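Local coordinates for SusD superfamily protein (Bacteroides thetaiotaomicron VPI-5482, PDB 3HDX), which probably binds polysaccharide at the outer membrane and probably aids glycan uptake, as other SusD-family proteins do, at residues C375-L387 with V399-I413. Residues are numbered along the deposited sequence; the frame is centred on the assembly and turned at random.
Sequences CALNRSTEAVSYL and VSFKKDFGNNRESLI
A Schellman motif ends helix 363-376 in this alpha-helical region of the SusD fold, and Cys375 O, in its last turn, accepts from Arg409 in the first turn of helix 409-423. The motif pairs Arg379 N with Leu374 O and Asn378 N with Cys375 O, Asn378 being the C-prime residue at positive phi. Arg409 NE reaches Cys375 O at 2.9 Å from above the carbonyl plane, on the face opposite Asn378 N, and the bond is bent (138° at the hydrogen). Arginine suits the site because its extended chain carries NE to that oxygen; in one Glu410 conformer, NH1 meets Glu410 OE2 in plane at 2.7 Å, a salt bridge that would help hold the group. Beyond the turn, segments 380-387 and 409-413 run nearly parallel, their axes 20° apart. Leu412 is a knob in the hole formed by Cys375, Ser380, Ala383 and Val384. It turns CG away from its own backbone N (chi1 177°), which carries CD2 to within 3.6 Å of both Cys375 SG and Val384 CG2, while CD1 meets Leu387 CD2. Small Ser380 lets Phe401 come close: Ser380 CB lies over one ring face, 3.8 Å from the centroid, a CH-pi contact, and Asn407 CA covers the other. Branched Val384 divides its methyls, CG2 against Phe401 CB and CG1 3.3 Å from Val399 O. Near the Schellman turn, Ile413 CG1 presses tightly on Cys375 CB at 3.4 Å.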
ATOM      1  N   CYS A 375     -16.177   9.195  11.405  1.00 13.70           N
ATOM      2  CA  CYS A 375     -16.337   8.804  12.814  1.00 14.55           C
ATOM      3  C   CYS A 375     -15.406   9.569  13.729  1.00 15.72           C
ATOM      4  O   CYS A 375     -15.828  10.060  14.799  1.00 16.35           O
ATOM      5  CB  CYS A 375     -16.089   7.334  12.995  1.00 14.07           C
ATOM      6  SG  CYS A 375     -17.412   6.320  12.344  1.00 17.23           S
ATOM      7  N   ALA A 376     -14.145   9.696  13.313  1.00 14.44           N
ATOM      8  CA  ALA A 376     -13.163  10.428  14.091  1.00 15.64           C
ATOM      9  C   ALA A 376     -13.584  11.886  14.356  1.00 16.03           C
ATOM     10  O   ALA A 376     -13.304  12.455  15.421  1.00 19.69           O
ATOM     11  CB  ALA A 376     -11.762  10.348  13.451  1.00 14.41           C
ATOM     12  N   LEU A 377     -14.271  12.458  13.376  1.00 15.03           N
ATOM     13  CA  LEU A 377     -14.803  13.811  13.425  1.00 15.08           C
ATOM     14  C   LEU A 377     -16.184  13.910  14.083  1.00 18.33           C
ATOM     15  O   LEU A 377     -16.803  14.969  14.048  1.00 19.62           O
ATOM     16  CB  LEU A 377     -14.872  14.353  11.990  1.00 15.24           C
ATOM     17  CG  LEU A 377     -13.545  14.516  11.234  1.00 14.92           C
ATOM     18  CD1 LEU A 377     -13.775  14.679   9.741  1.00 15.90           C
ATOM     19  CD2 LEU A 377     -12.780  15.668  11.836  1.00 14.87           C
ATOM     20  N   ASN A 378     -16.637  12.826  14.722  1.00 20.58           N
ATOM     21  CA  ASN A 378     -17.940  12.758  15.399  0.50 20.75           C
ATOM     22  C   ASN A 378     -19.106  13.010  14.420  1.00 21.02           C
ATOM     23  O   ASN A 378     -20.107  13.672  14.750  1.00 23.76           O
ATOM     24  CB  ASN A 378     -17.965  13.684  16.630  0.50 21.46           C
ATOM     25  CG  ASN A 378     -19.007  13.252  17.677  0.50 21.87           C
ATOM     26  OD1 ASN A 378     -19.384  12.068  17.781  0.50 21.04           O
ATOM     27  ND2 ASN A 378     -19.447  14.217  18.479  0.50 21.96           N
ATOM     28  N   ARG A 379     -18.969  12.455  13.208  1.00 18.47           N
ATOM     29  CA  ARG A 379     -19.955  12.490  12.138  1.00 18.62           C
ATOM     30  C   ARG A 379     -20.289  11.057  11.710  1.00 17.40           C
ATOM     31  O   ARG A 379     -20.365  10.713  10.563  1.00 18.44           O
ATOM     32  CB  ARG A 379     -19.460  13.378  11.004  1.00 19.13           C
ATOM     33  CG  ARG A 379     -19.386  14.842  11.438  1.00 20.37           C
ATOM     34  CD  ARG A 379     -18.521  15.679  10.482  1.00 20.64           C
ATOM     35  NE  ARG A 379     -19.021  15.606   9.125  1.00 20.86           N
ATOM     36  CZ  ARG A 379     -18.365  16.050   8.046  1.00 21.31           C
ATOM     37  NH1 ARG A 379     -17.155  16.605   8.158  1.00 22.43           N
ATOM     38  NH2 ARG A 379     -18.895  15.908   6.846  1.00 21.68           N
ATOM     39  N   SER A 380     -20.551  10.223  12.717  1.00 19.25           N
ATOM     40  CA  SER A 380     -20.846   8.798  12.510  1.00 19.39           C
ATOM     41  C   SER A 380     -22.023   8.495  11.611  1.00 18.73           C
ATOM     42  O   SER A 380     -21.959   7.559  10.849  1.00 18.27           O
ATOM     43  CB  SER A 380     -21.007   8.108  13.871  1.00 19.91           C
ATOM     44  OG  SER A 380     -19.822   8.291  14.593  1.00 21.68           O
ATOM     45  N   THR A 381     -23.104   9.298  11.669  1.00 21.13           N
ATOM     46  CA  THR A 381     -24.250   9.071  10.814  0.50 21.29           C
ATOM     47  C   THR A 381     -23.842   9.143   9.338  1.00 20.34           C
ATOM     48  O   THR A 381     -24.259   8.348   8.537  1.00 21.90           O
ATOM     49  CB  THR A 381     -25.402  10.068  11.154  0.50 22.61           C
ATOM     50  OG1 THR A 381     -25.570  10.135  12.588  0.50 22.69           O
ATOM     51  CG2 THR A 381     -26.662   9.621  10.495  0.50 23.54           C
ATOM     52  N   GLU A 382     -22.976  10.101   9.005  1.00 19.77           N
ATOM     53  CA  GLU A 382     -22.480  10.213   7.640  1.00 19.48           C
ATOM     54  C   GLU A 382     -21.534   9.054   7.252  1.00 17.59           C
ATOM     55  O   GLU A 382     -21.510   8.632   6.098  1.00 19.15           O
ATOM     56  CB  GLU A 382     -21.775  11.558   7.466  1.00 19.89           C
ATOM     57  CG  GLU A 382     -22.697  12.778   7.657  1.00 23.39           C
ATOM     58  CD  GLU A 382     -21.907  14.058   7.744  1.00 24.62           C
ATOM     59  OE1 GLU A 382     -21.245  14.317   6.729  1.00 27.53           O
ATOM     60  OE2 GLU A 382     -21.893  14.733   8.805  1.00 26.48           O
ATOM     61  N   ALA A 383     -20.778   8.519   8.216  1.00 15.48           N
ATOM     62  CA  ALA A 383     -19.865   7.418   7.948  1.00 13.20           C
ATOM     63  C   ALA A 383     -20.584   6.167   7.456  1.00 14.19           C
ATOM     64  O   ALA A 383     -20.062   5.415   6.609  1.00 14.50           O
ATOM     65  CB  ALA A 383     -19.063   7.087   9.215  1.00 13.46           C
ATOM     66  N   VAL A 384     -21.795   5.948   7.983  1.00 14.30           N
ATOM     67  CA  VAL A 384     -22.558   4.733   7.681  1.00 15.07           C
ATOM     68  C   VAL A 384     -22.828   4.582   6.205  1.00 15.12           C
ATOM     69  O   VAL A 384     -22.710   3.466   5.683  1.00 14.76           O
ATOM     70  CB  VAL A 384     -23.881   4.656   8.530  1.00 16.64           C
ATOM     71  CG1 VAL A 384     -24.793   3.531   8.047  1.00 16.98           C
ATOM     72  CG2 VAL A 384     -23.558   4.495  10.028  1.00 17.47           C
ATOM     73  N   SER A 385     -23.158   5.682   5.508  1.00 15.72           N
ATOM     74  CA  SER A 385     -23.433   5.558   4.066  0.50 16.13           C
ATOM     75  C   SER A 385     -22.215   5.022   3.301  1.00 14.85           C
ATOM     76  O   SER A 385     -22.368   4.192   2.437  1.00 15.05           O
ATOM     77  CB  SER A 385     -23.911   6.864   3.437  0.50 17.89           C
ATOM     78  OG  SER A 385     -22.890   7.820   3.432  0.50 19.15           O
ATOM     79  N   TYR A 386     -21.013   5.436   3.687  1.00 14.07           N
ATOM     80  CA  TYR A 386     -19.772   4.981   3.025  1.00 12.69           C
ATOM     81  C   TYR A 386     -19.474   3.504   3.345  1.00 11.66           C
ATOM     82  O   TYR A 386     -19.092   2.748   2.473  1.00 14.09           O
ATOM     83  CB  TYR A 386     -18.610   5.921   3.353  1.00 12.68           C
ATOM     84  CG  TYR A 386     -18.941   7.302   2.829  1.00 13.41           C
ATOM     85  CD1 TYR A 386     -18.977   7.542   1.469  1.00 15.09           C
ATOM     86  CD2 TYR A 386     -19.246   8.347   3.701  1.00 14.86           C
ATOM     87  CE1 TYR A 386     -19.339   8.824   0.953  1.00 16.55           C
ATOM     88  CE2 TYR A 386     -19.587   9.591   3.230  1.00 15.95           C
ATOM     89  CZ  TYR A 386     -19.636   9.831   1.857  1.00 15.59           C
ATOM     90  OH  TYR A 386     -20.021  11.098   1.445  1.00 21.21           O
ATOM     91  N   LEU A 387     -19.644   3.123   4.598  1.00 12.26           N
ATOM     92  CA  LEU A 387     -19.531   1.720   5.007  1.00 12.60           C
ATOM     93  C   LEU A 387     -20.488   0.858   4.180  1.00 12.72           C
ATOM     94  O   LEU A 387     -20.096  -0.193   3.655  1.00 12.46           O
ATOM     95  CB  LEU A 387     -19.859   1.562   6.496  1.00 12.31           C
ATOM     96  CG  LEU A 387     -19.798   0.125   7.042  1.00 12.48           C
ATOM     97  CD1 LEU A 387     -18.436  -0.566   6.763  1.00 12.66           C
ATOM     98  CD2 LEU A 387     -20.154   0.062   8.529  1.00 12.29           C
ATOM     99  N   VAL A 399     -26.509  -1.457   7.017  1.00 15.16           N
ATOM    100  CA  VAL A 399     -26.598  -1.221   8.431  1.00 16.08           C
ATOM    101  C   VAL A 399     -27.024   0.217   8.707  1.00 16.07           C
ATOM    102  O   VAL A 399     -26.949   1.074   7.834  1.00 16.54           O
ATOM    103  CB  VAL A 399     -25.301  -1.564   9.192  1.00 15.26           C
ATOM    104  CG1 VAL A 399     -25.036  -3.100   9.127  1.00 16.66           C
ATOM    105  CG2 VAL A 399     -24.089  -0.734   8.633  1.00 16.47           C
ATOM    106  N   SER A 400     -27.509   0.433   9.929  1.00 16.66           N
ATOM    107  CA  SER A 400     -27.899   1.770  10.369  0.50 17.40           C
ATOM    108  C   SER A 400     -27.318   2.040  11.746  1.00 16.81           C
ATOM    109  O   SER A 400     -27.163   1.151  12.600  1.00 16.58           O
ATOM    110  CB  SER A 400     -29.411   1.954  10.318  0.50 18.91           C
ATOM    111  OG  SER A 400     -30.010   1.117  11.266  0.50 20.81           O
ATOM    112  N   PHE A 401     -26.987   3.304  11.979  1.00 17.48           N
ATOM    113  CA  PHE A 401     -26.290   3.693  13.206  1.00 17.54           C
ATOM    114  C   PHE A 401     -27.068   3.350  14.502  1.00 16.70           C
ATOM    115  O   PHE A 401     -26.484   2.775  15.430  1.00 17.05           O
ATOM    116  CB  PHE A 401     -25.871   5.179  13.104  1.00 17.95           C
ATOM    117  CG  PHE A 401     -24.896   5.643  14.151  1.00 17.93           C
ATOM    118  CD1 PHE A 401     -23.801   4.851  14.544  1.00 18.18           C
ATOM    119  CD2 PHE A 401     -25.001   6.928  14.699  1.00 19.40           C
ATOM    120  CE1 PHE A 401     -22.894   5.295  15.492  1.00 18.22           C
ATOM    121  CE2 PHE A 401     -24.033   7.391  15.636  1.00 18.86           C
ATOM    122  CZ  PHE A 401     -22.998   6.574  16.020  1.00 18.95           C
ATOM    123  N   LYS A 402     -28.374   3.656  14.535  1.00 17.03           N
ATOM    124  CA  LYS A 402     -29.160   3.367  15.751  1.00 18.06           C
ATOM    125  C   LYS A 402     -29.461   1.898  15.944  1.00 16.94           C
ATOM    126  O   LYS A 402     -29.093   1.306  16.974  1.00 18.03           O
ATOM    127  CB  LYS A 402     -30.448   4.204  15.779  1.00 21.10           C
ATOM    128  CG  LYS A 402     -31.256   4.043  17.040  1.00 25.64           C
ATOM    129  CD  LYS A 402     -32.466   4.989  17.002  1.00 29.15           C
ATOM    130  CE  LYS A 402     -33.434   4.688  18.129  1.00 32.34           C
ATOM    131  NZ  LYS A 402     -32.804   4.658  19.498  1.00 34.95           N
ATOM    132  N   LYS A 403     -30.067   1.287  14.935  1.00 17.32           N
ATOM    133  CA  LYS A 403     -30.479  -0.127  15.023  0.50 18.35           C
ATOM    134  C   LYS A 403     -29.316  -1.087  15.221  1.00 17.68           C
ATOM    135  O   LYS A 403     -29.416  -2.009  16.046  1.00 18.24           O
ATOM    136  CB  LYS A 403     -31.277  -0.535  13.785  0.50 18.84           C
ATOM    137  CG  LYS A 403     -31.883  -1.941  13.814  0.50 19.72           C
ATOM    138  CD  LYS A 403     -32.572  -2.252  12.493  0.50 19.33           C
ATOM    139  CE  LYS A 403     -31.529  -2.276  11.381  0.50 19.72           C
ATOM    140  NZ  LYS A 403     -32.074  -2.551  10.030  0.50 20.74           N
ATOM    141  N   ASP A 404     -28.218  -0.865  14.479  1.00 16.38           N
ATOM    142  CA  ASP A 404     -27.084  -1.823  14.508  1.00 16.50           C
ATOM    143  C   ASP A 404     -25.924  -1.471  15.420  1.00 17.12           C
ATOM    144  O   ASP A 404     -25.170  -2.385  15.818  1.00 17.86           O
ATOM    145  CB  ASP A 404     -26.617  -2.074  13.084  1.00 17.35           C
ATOM    146  CG  ASP A 404     -27.719  -2.611  12.232  1.00 17.60           C
ATOM    147  OD1 ASP A 404     -28.332  -3.609  12.674  1.00 20.78           O
ATOM    148  OD2 ASP A 404     -27.978  -2.121  11.131  1.00 17.75           O
ATOM    149  N   PHE A 405     -25.799  -0.193  15.784  1.00 16.37           N
ATOM    150  CA  PHE A 405     -24.664   0.250  16.646  1.00 16.76           C
ATOM    151  C   PHE A 405     -25.092   0.988  17.883  1.00 17.07           C
ATOM    152  O   PHE A 405     -24.227   1.379  18.673  1.00 18.23           O
ATOM    153  CB  PHE A 405     -23.657   1.090  15.830  1.00 17.22           C
ATOM    154  CG  PHE A 405     -23.171   0.394  14.600  1.00 16.09           C
ATOM    155  CD1 PHE A 405     -22.136  -0.551  14.675  1.00 16.77           C
ATOM    156  CD2 PHE A 405     -23.784   0.636  13.368  1.00 16.77           C
ATOM    157  CE1 PHE A 405     -21.740  -1.244  13.519  1.00 18.31           C
ATOM    158  CE2 PHE A 405     -23.383  -0.029  12.239  1.00 16.94           C
ATOM    159  CZ  PHE A 405     -22.359  -0.972  12.299  1.00 18.14           C
ATOM    160  N   GLY A 406     -26.398   1.157  18.095  1.00 18.49           N
ATOM    161  CA  GLY A 406     -26.907   1.908  19.255  1.00 18.84           C
ATOM    162  C   GLY A 406     -26.398   3.337  19.332  1.00 19.14           C
ATOM    163  O   GLY A 406     -26.228   3.854  20.435  1.00 20.56           O
ATOM    164  N   ASN A 407     -26.124   3.955  18.167  1.00 18.40           N
ATOM    165  CA  ASN A 407     -25.538   5.287  18.085  1.00 18.97           C
ATOM    166  C   ASN A 407     -24.185   5.400  18.823  1.00 19.86           C
ATOM    167  O   ASN A 407     -23.799   6.478  19.259  1.00 21.45           O
ATOM    168  CB  ASN A 407     -26.547   6.375  18.548  1.00 21.21           C
ATOM    169  CG  ASN A 407     -27.770   6.497  17.615  1.00 22.71           C
ATOM    170  OD1 ASN A 407     -27.715   6.173  16.445  1.00 24.58           O
ATOM    171  ND2 ASN A 407     -28.873   6.997  18.149  1.00 27.22           N
ATOM    172  N   ASN A 408     -23.453   4.291  18.891  1.00 18.61           N
ATOM    173  CA  ASN A 408     -22.168   4.223  19.597  1.00 18.01           C
ATOM    174  C   ASN A 408     -21.058   4.388  18.542  1.00 17.42           C
ATOM    175  O   ASN A 408     -20.841   3.489  17.723  1.00 17.60           O
ATOM    176  CB  ASN A 408     -22.042   2.934  20.387  1.00 19.72           C
ATOM    177  CG  ASN A 408     -20.790   2.880  21.221  1.00 21.51           C
ATOM    178  OD1 ASN A 408     -19.704   3.071  20.721  1.00 21.60           O
ATOM    179  ND2 ASN A 408     -20.939   2.586  22.521  1.00 25.33           N
ATOM    180  N   ARG A 409     -20.378   5.525  18.609  1.00 17.67           N
ATOM    181  CA  ARG A 409     -19.276   5.887  17.675  1.00 17.81           C
ATOM    182  C   ARG A 409     -18.174   4.825  17.658  1.00 16.13           C
ATOM    183  O   ARG A 409     -17.717   4.423  16.584  1.00 14.59           O
ATOM    184  CB  ARG A 409     -18.677   7.270  18.055  1.00 19.65           C
ATOM    185  CG  ARG A 409     -17.417   7.737  17.320  1.00 23.83           C
ATOM    186  CD  ARG A 409     -16.861   9.060  18.006  1.00 25.55           C
ATOM    187  NE  ARG A 409     -15.484   9.455  17.633  1.00 29.65           N
ATOM    188  CZ  ARG A 409     -14.336   9.079  18.239  1.00 31.38           C
ATOM    189  NH1 ARG A 409     -14.312   8.269  19.309  1.00 32.75           N
ATOM    190  NH2 ARG A 409     -13.166   9.535  17.772  1.00 32.36           N
ATOM    191  N   GLU A 410     -17.790   4.329  18.830  1.00 16.59           N
ATOM    192  CA  GLU A 410     -16.697   3.365  18.920  0.50 15.89           C
ATOM    193  C   GLU A 410     -17.120   2.001  18.320  1.00 15.91           C
ATOM    194  O   GLU A 410     -16.319   1.340  17.646  1.00 14.38           O
ATOM    195  CB  GLU A 410     -16.172   3.279  20.348  0.50 17.96           C
ATOM    196  CG  GLU A 410     -15.470   4.555  20.818  0.50 19.96           C
ATOM    197  CD  GLU A 410     -16.405   5.738  21.152  0.50 21.20           C
ATOM    198  OE1 GLU A 410     -17.570   5.540  21.599  0.50 22.57           O
ATOM    199  OE2 GLU A 410     -15.988   6.886  20.923  0.50 23.82           O
ATOM    200  N   SER A 411     -18.387   1.619  18.503  1.00 14.79           N
ATOM    201  CA  SER A 411     -18.903   0.371  17.918  0.50 15.01           C
ATOM    202  C   SER A 411     -18.823   0.461  16.391  1.00 14.76           C
ATOM    203  O   SER A 411     -18.444  -0.518  15.720  1.00 14.64           O
ATOM    204  CB  SER A 411     -20.359   0.077  18.328  0.50 14.47           C
ATOM    205  OG  SER A 411     -20.485  -0.168  19.719  0.50 13.95           O
ATOM    206  N   LEU A 412     -19.198   1.624  15.834  1.00 13.20           N
ATOM    207  CA  LEU A 412     -19.126   1.834  14.383  1.00 13.25           C
ATOM    208  C   LEU A 412     -17.673   1.859  13.897  1.00 12.58           C
ATOM    209  O   LEU A 412     -17.353   1.251  12.876  1.00 12.63           O
ATOM    210  CB  LEU A 412     -19.906   3.101  13.982  1.00 13.31           C
ATOM    211  CG  LEU A 412     -19.856   3.469  12.480  1.00 13.56           C
ATOM    212  CD1 LEU A 412     -20.391   2.280  11.668  1.00 13.73           C
ATOM    213  CD2 LEU A 412     -20.678   4.732  12.166  1.00 14.58           C
ATOM    214  N   ILE A 413     -16.793   2.543  14.628  1.00 12.14           N
ATOM    215  CA  ILE A 413     -15.346   2.530  14.269  1.00 12.17           C
ATOM    216  C   ILE A 413     -14.821   1.097  14.226  1.00 13.19           C
ATOM    217  O   ILE A 413     -14.211   0.703  13.232  1.00 11.69           O
ATOM    218  CB  ILE A 413     -14.488   3.396  15.229  1.00 13.37           C
ATOM    219  CG1 ILE A 413     -14.787   4.872  15.027  1.00 13.00           C
ATOM    220  CG2 ILE A 413     -12.954   3.092  15.053  1.00 13.29           C
ATOM    221  CD1 ILE A 413     -14.291   5.747  16.205  1.00 11.86           C
TER